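Local coordinates for protein ORF59 (PDB 3HSL) that serves as the accessory subunit of the viral DNA polymerase in lytic replication and increases its processivity, probably by acting as a sliding clamp, at residues K234-V239 / V287-Q292; I24-E29 / P267-P272. One frame throughout, in Å; residues are numbered along the deposited sequence.

Interaction 1: K234-V239 / V287-Q292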
loop_
_atom_site.group_PDB
_atom_site.type_symbol
_atom_site.label_atom_id
_atom_site.label_comp_id
_atom_site.label_asym_id
_atom_site.label_seq_id
_atom_site.Cartn_x
_atom_site.Cartn_y
_atom_site.Cartn_z
ATOM N N LYS A 234 -19.271 -28.560 -19.519
ATOM C CA LYS A 234 -18.050 -27.869 -19.984
ATOM C C LYS A 234 -17.391 -28.511 -21.216
ATOM O O LYS A 234 -16.457 -29.295 -21.065
ATOM C CB LYS A 234 -17.006 -27.889 -18.877
ATOM C CG LYS A 234 -17.449 -27.440 -17.510
ATOM C CD LYS A 234 -16.287 -27.703 -16.585
ATOM C CE LYS A 234 -16.623 -27.479 -15.142
ATOM N NZ LYS A 234 -15.434 -27.798 -14.306
ATOM N N GLY A 235 -17.853 -28.201 -22.428
ATOM C CA GLY A 235 -18.974 -27.302 -22.650
ATOM C C GLY A 235 -18.722 -25.884 -23.133
ATOM O O GLY A 235 -18.814 -25.625 -24.342
ATOM N N LYS A 236 -18.405 -24.977 -22.194
ATOM C CA LYS A 236 -18.220 -23.537 -22.507
ATOM C C LYS A 236 -17.202 -23.131 -23.602
ATOM O O LYS A 236 -16.304 -22.300 -23.399
ATOM C CB LYS A 236 -18.161 -22.626 -21.243
ATOM C CG LYS A 236 -16.880 -22.612 -20.369
ATOM C CD LYS A 236 -16.534 -23.910 -19.644
ATOM C CE LYS A 236 -15.284 -23.699 -18.794
ATOM N NZ LYS A 236 -14.874 -24.921 -18.062
ATOM N N LYS A 237 -17.363 -23.741 -24.771
ATOM C CA LYS A 237 -16.496 -23.459 -25.896
ATOM C C LYS A 237 -17.143 -22.332 -26.707
ATOM O O LYS A 237 -16.522 -21.287 -26.906
ATOM C CB LYS A 237 -16.166 -24.750 -26.677
ATOM C CG LYS A 237 -17.324 -25.475 -27.365
ATOM C CD LYS A 237 -17.009 -26.972 -27.594
ATOM C CE LYS A 237 -15.668 -27.287 -28.296
ATOM N NZ LYS A 237 -15.512 -26.795 -29.690
ATOM N N SER A 238 -18.379 -22.535 -27.162
ATOM C CA SER A 238 -19.096 -21.521 -27.943
ATOM C C SER A 238 -20.605 -21.539 -27.688
ATOM O O SER A 238 -21.370 -20.829 -28.357
ATOM C CB SER A 238 -18.847 -21.751 -29.425
ATOM O OG SER A 238 -17.465 -21.736 -29.691
ATOM N N VAL A 239 -21.028 -22.353 -26.723
ATOM C CA VAL A 239 -22.447 -22.493 -26.390
ATOM C C VAL A 239 -22.701 -22.332 -24.886
ATOM O O VAL A 239 -21.873 -22.710 -24.057
ATOM C CB VAL A 239 -23.065 -23.812 -27.007
ATOM C CG1 VAL A 239 -22.246 -25.054 -26.644
ATOM C CG2 VAL A 239 -24.553 -23.980 -26.639
ATOM N N VAL A 287 -15.877 -21.051 -12.015
ATOM C CA VAL A 287 -15.886 -22.424 -12.479
ATOM C C VAL A 287 -14.490 -22.624 -13.030
ATOM O O VAL A 287 -14.076 -21.867 -13.904
ATOM C CB VAL A 287 -17.004 -22.655 -13.534
ATOM C CG1 VAL A 287 -16.942 -24.037 -14.117
ATOM C CG2 VAL A 287 -18.362 -22.432 -12.908
ATOM N N PRO A 288 -13.756 -23.635 -12.521
ATOM C CA PRO A 288 -12.377 -23.916 -12.968
ATOM C C PRO A 288 -12.245 -24.095 -14.479
ATOM O O PRO A 288 -12.989 -24.870 -15.077
ATOM C CB PRO A 288 -11.998 -25.207 -12.224
ATOM C CG PRO A 288 -13.237 -25.737 -11.660
ATOM C CD PRO A 288 -14.184 -24.573 -11.475
ATOM N N THR A 289 -11.305 -23.375 -15.078
ATOM C CA THR A 289 -11.061 -23.440 -16.511
ATOM C C THR A 289 -9.781 -24.230 -16.747
ATOM O O THR A 289 -9.520 -24.741 -17.836
ATOM C CB THR A 289 -10.901 -22.023 -17.114
ATOM O OG1 THR A 289 -9.771 -21.363 -16.536
ATOM C CG2 THR A 289 -12.125 -21.192 -16.843
ATOM N N GLY A 290 -8.983 -24.318 -15.693
ATOM C CA GLY A 290 -7.717 -25.008 -15.752
ATOM C C GLY A 290 -7.687 -26.294 -14.972
ATOM O O GLY A 290 -8.729 -26.892 -14.677
ATOM N N CYS A 291 -6.465 -26.698 -14.646
ATOM C CA CYS A 291 -6.193 -27.940 -13.949
ATOM C C CYS A 291 -5.369 -27.837 -12.650
ATOM O O CYS A 291 -4.907 -28.856 -12.122
ATOM C CB CYS A 291 -5.507 -28.870 -14.945
ATOM S SG CYS A 291 -4.953 -30.404 -14.247
ATOM N N GLN A 292 -5.172 -26.634 -12.118
ATOM C CA GLN A 292 -4.398 -26.547 -10.878
ATOM C C GLN A 292 -5.066 -25.806 -9.726
ATOM O O GLN A 292 -4.391 -25.327 -8.803
ATOM C CB GLN A 292 -2.914 -26.178 -11.109
ATOM C CG GLN A 292 -2.596 -24.911 -11.912
ATOM C CD GLN A 292 -1.076 -24.763 -12.202
ATOM O OE1 GLN A 292 -0.221 -25.374 -11.541
ATOM N NE2 GLN A 292 -0.751 -23.944 -13.198
#

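Interaction 2: I24-E29 / P267-P272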
loop_
_atom_site.group_PDB
_atom_site.type_symbol
_atom_site.label_atom_id
_atom_site.label_comp_id
_atom_site.label_asym_id
_atom_site.label_seq_id
_atom_site.Cartn_x
_atom_site.Cartn_y
_atom_site.Cartn_z
ATOM N N ILE A 24 -0.879 -20.414 -6.424
ATOM C CA ILE A 24 -2.230 -19.855 -6.433
ATOM C C ILE A 24 -2.271 -18.330 -6.394
ATOM O O ILE A 24 -3.337 -17.737 -6.562
ATOM C CB ILE A 24 -3.008 -20.394 -5.217
ATOM C CG1 ILE A 24 -3.123 -21.910 -5.300
ATOM C CG2 ILE A 24 -4.410 -19.798 -5.129
ATOM C CD1 ILE A 24 -3.753 -22.507 -4.059
ATOM N N ARG A 25 -1.108 -17.714 -6.174
ATOM C CA ARG A 25 -0.946 -16.255 -6.069
ATOM C C ARG A 25 -1.809 -15.408 -7.039
ATOM O O ARG A 25 -2.411 -14.400 -6.641
ATOM C CB ARG A 25 0.534 -15.888 -6.204
ATOM C CG ARG A 25 0.813 -14.462 -5.837
ATOM C CD ARG A 25 2.276 -14.061 -5.907
ATOM N NE ARG A 25 2.382 -12.670 -5.468
ATOM C CZ ARG A 25 2.156 -11.612 -6.255
ATOM N NH1 ARG A 25 1.806 -11.771 -7.539
ATOM N NH2 ARG A 25 2.278 -10.382 -5.761
ATOM N N ARG A 26 -1.856 -15.837 -8.295
ATOM C CA ARG A 26 -2.602 -15.188 -9.370
ATOM C C ARG A 26 -4.066 -14.979 -8.979
ATOM O O ARG A 26 -4.669 -13.969 -9.323
ATOM C CB ARG A 26 -2.487 -16.098 -10.594
ATOM C CG ARG A 26 -2.585 -15.485 -11.976
ATOM C CD ARG A 26 -1.956 -16.557 -12.940
ATOM N NE ARG A 26 -1.352 -16.009 -14.155
ATOM C CZ ARG A 26 -0.086 -15.600 -14.202
ATOM N NH1 ARG A 26 0.674 -15.682 -13.115
ATOM N NH2 ARG A 26 0.426 -15.108 -15.325
ATOM N N VAL A 27 -4.644 -15.930 -8.258
ATOM C CA VAL A 27 -6.027 -15.789 -7.835
ATOM C C VAL A 27 -6.123 -14.676 -6.787
ATOM O O VAL A 27 -7.054 -13.859 -6.814
ATOM C CB VAL A 27 -6.605 -17.088 -7.240
ATOM C CG1 VAL A 27 -8.074 -16.891 -6.907
ATOM C CG2 VAL A 27 -6.464 -18.240 -8.212
ATOM N N ASN A 28 -5.161 -14.649 -5.871
ATOM C CA ASN A 28 -5.142 -13.654 -4.823
ATOM C C ASN A 28 -4.936 -12.231 -5.345
ATOM O O ASN A 28 -5.547 -11.301 -4.837
ATOM C CB ASN A 28 -4.057 -13.981 -3.811
ATOM C CG ASN A 28 -4.103 -13.071 -2.616
ATOM O OD1 ASN A 28 -5.130 -12.968 -1.930
ATOM N ND2 ASN A 28 -2.988 -12.400 -2.350
ATOM N N GLU A 29 -4.079 -12.055 -6.350
ATOM C CA GLU A 29 -3.834 -10.726 -6.930
ATOM C C GLU A 29 -5.058 -10.149 -7.649
ATOM O O GLU A 29 -5.216 -8.927 -7.770
ATOM C CB GLU A 29 -2.644 -10.751 -7.896
ATOM C CG GLU A 29 -1.338 -11.047 -7.194
ATOM C CD GLU A 29 -0.980 -9.972 -6.161
ATOM O OE1 GLU A 29 -0.853 -8.789 -6.578
ATOM O OE2 GLU A 29 -0.828 -10.324 -4.947
ATOM N N PRO A 267 -8.440 -15.092 -15.406
ATOM C CA PRO A 267 -7.767 -15.625 -16.606
ATOM C C PRO A 267 -6.777 -16.758 -16.338
ATOM O O PRO A 267 -5.790 -16.579 -15.636
ATOM C CB PRO A 267 -7.054 -14.394 -17.181
ATOM C CG PRO A 267 -7.956 -13.258 -16.781
ATOM C CD PRO A 267 -8.367 -13.619 -15.365
ATOM N N GLY A 268 -7.075 -17.916 -16.918
ATOM C CA GLY A 268 -6.263 -19.116 -16.775
ATOM C C GLY A 268 -6.660 -19.892 -15.536
ATOM O O GLY A 268 -5.976 -20.846 -15.156
ATOM N N TRP A 269 -7.767 -19.485 -14.907
ATOM C CA TRP A 269 -8.243 -20.120 -13.679
ATOM C C TRP A 269 -9.748 -20.336 -13.531
ATOM O O TRP A 269 -10.217 -21.472 -13.544
ATOM C CB TRP A 269 -7.734 -19.332 -12.469
ATOM C CG TRP A 269 -6.276 -19.480 -12.259
ATOM C CD1 TRP A 269 -5.279 -18.848 -12.939
ATOM C CD2 TRP A 269 -5.638 -20.319 -11.295
ATOM N NE1 TRP A 269 -4.058 -19.242 -12.461
ATOM C CE2 TRP A 269 -4.251 -20.145 -11.449
ATOM C CE3 TRP A 269 -6.107 -21.199 -10.319
ATOM C CZ2 TRP A 269 -3.324 -20.820 -10.663
ATOM C CZ3 TRP A 269 -5.205 -21.865 -9.543
ATOM C CH2 TRP A 269 -3.820 -21.676 -9.712
ATOM N N PHE A 270 -10.497 -19.249 -13.386
ATOM C CA PHE A 270 -11.938 -19.341 -13.204
ATOM C C PHE A 270 -12.714 -18.536 -14.213
ATOM O O PHE A 270 -12.196 -17.581 -14.784
ATOM C CB PHE A 270 -12.354 -18.861 -11.798
ATOM C CG PHE A 270 -11.754 -19.651 -10.683
ATOM C CD1 PHE A 270 -12.236 -20.913 -10.372
ATOM C CD2 PHE A 270 -10.702 -19.132 -9.934
ATOM C CE1 PHE A 270 -11.681 -21.648 -9.338
ATOM C CE2 PHE A 270 -10.136 -19.862 -8.888
ATOM C CZ PHE A 270 -10.628 -21.123 -8.593
ATOM N N THR A 271 -13.962 -18.956 -14.404
ATOM C CA THR A 271 -14.927 -18.322 -15.292
ATOM C C THR A 271 -16.262 -18.373 -14.521
ATOM O O THR A 271 -16.575 -19.394 -13.905
ATOM C CB THR A 271 -15.007 -19.022 -16.668
ATOM O OG1 THR A 271 -15.810 -18.247 -17.559
ATOM C CG2 THR A 271 -15.573 -20.445 -16.564
ATOM N N PRO A 272 -17.046 -17.279 -14.553
ATOM C CA PRO A 272 -18.304 -17.168 -13.819
ATOM C C PRO A 272 -19.401 -18.158 -14.149
ATOM O O PRO A 272 -19.623 -18.493 -15.309
ATOM C CB PRO A 272 -18.797 -15.753 -14.173
ATOM C CG PRO A 272 -17.613 -15.023 -14.604
ATOM C CD PRO A 272 -16.772 -16.046 -15.309
#

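Interaction 1: K234-V239 / V287-Q292
K234 and K236 reach from a loop to the end of a β-strand, where V287 and P288 meet them. The K234 chain is extended beyond CG and passes obliquely by the V287 side chain. Its CE lies 3.6 Å from V287 CG1. Its NZ goes a little further, to the P288 ring, and stops 4.0 Å from P288 CG; the lysine chain and the proline ring cross at about a right angle. The P288 carbonyl is the polar focus. K236 NZ lies 3.5 Å from P288 O, and K234 NZ is 3.9 Å from that same oxygen. These distances are consistent with a loose electrostatic attraction of two ammonium groups to one carbonyl. K236 gets there with CG set between its backbone N and carbonyl carbon (chi1 75°) and a bend at chi2 (-65°). T289 only grazes K236, with its CG2 4.5 Å from K236 CE.

The loop joins strand 214-222 to strand 241-243, and V287 and P288 end strand 282-288. The protein is a herpesvirus polymerase accessory factor, related to the DNA sliding clamps, and here a surface loop lies against the end of a strand in its sheet.

Further out, strand 282-288 pairs antiparallel with strand 270-276, and the V287 side chain packs on T271 of that neighbour. V287 and K236 both also rest on L172 of strand 169-172. K234 NZ also has a long, weak ion pair with D231. The peptide bond before G235 is modelled as cis, in the turn between the two lysines.

Interaction 2: I24-E29 / P267-P272
W269, just before strand 270-276, reaches to helix 18-35 and meets three of its residues. Its CB points toward the helix, and CG stands anti to the carbonyl carbon (chi1 -71°). Beyond CG the indole divides its contacts. On the pyrrole side, CD1 lies 4.0 Å from R26 CD, and NE1 is closer to that carbon, at 3.4 Å. The R26 chain is extended from CG to NE and crosses the indole at about a right angle. At the ring fusion, CD2 is 3.8 Å from V27 CG2, which sits over one face, offset toward the rim. This methyl makes a CH-pi contact with the six-membered ring, 4.0 Å from its centroid and 25° off the normal. Its nearest ring atom is CE3, at 3.7 Å. At the far tip, CH2 is 4.1 Å from I24 CA. V27 also meets F270: both its methyls lie 4.1 Å from F270 CE2, and CG2 is near the plane of that ring, at its edge. I24 and F270 continue onto V296 of strand 296-302. No hydrogen bond joins the two segments, so the contact rests on apolar and CH-pi packing between the helix and the residues at the start of the strand, buried except at R26.

Overall arrangement
Interactions 1 and 2 lie on the same side of the chain's centre, with their own centres about 13 Å apart. They meet through neighbouring antiparallel strands, 270-276 and 282-288, which follow each other in the chain. Two probable backbone hydrogen bonds join them: V287 N to T271 O at 2.6 Å, and T289 N to W269 O at 2.7 Å. The methyls T289 CG2 and T271 CG2 also pack, 3.5 Å apart. W269 thus lends its backbone to the strand pairing and its ring to the helix. Interaction 2 is buried, whereas interaction 1 lies at the surface, about 18 Å from the chain centre.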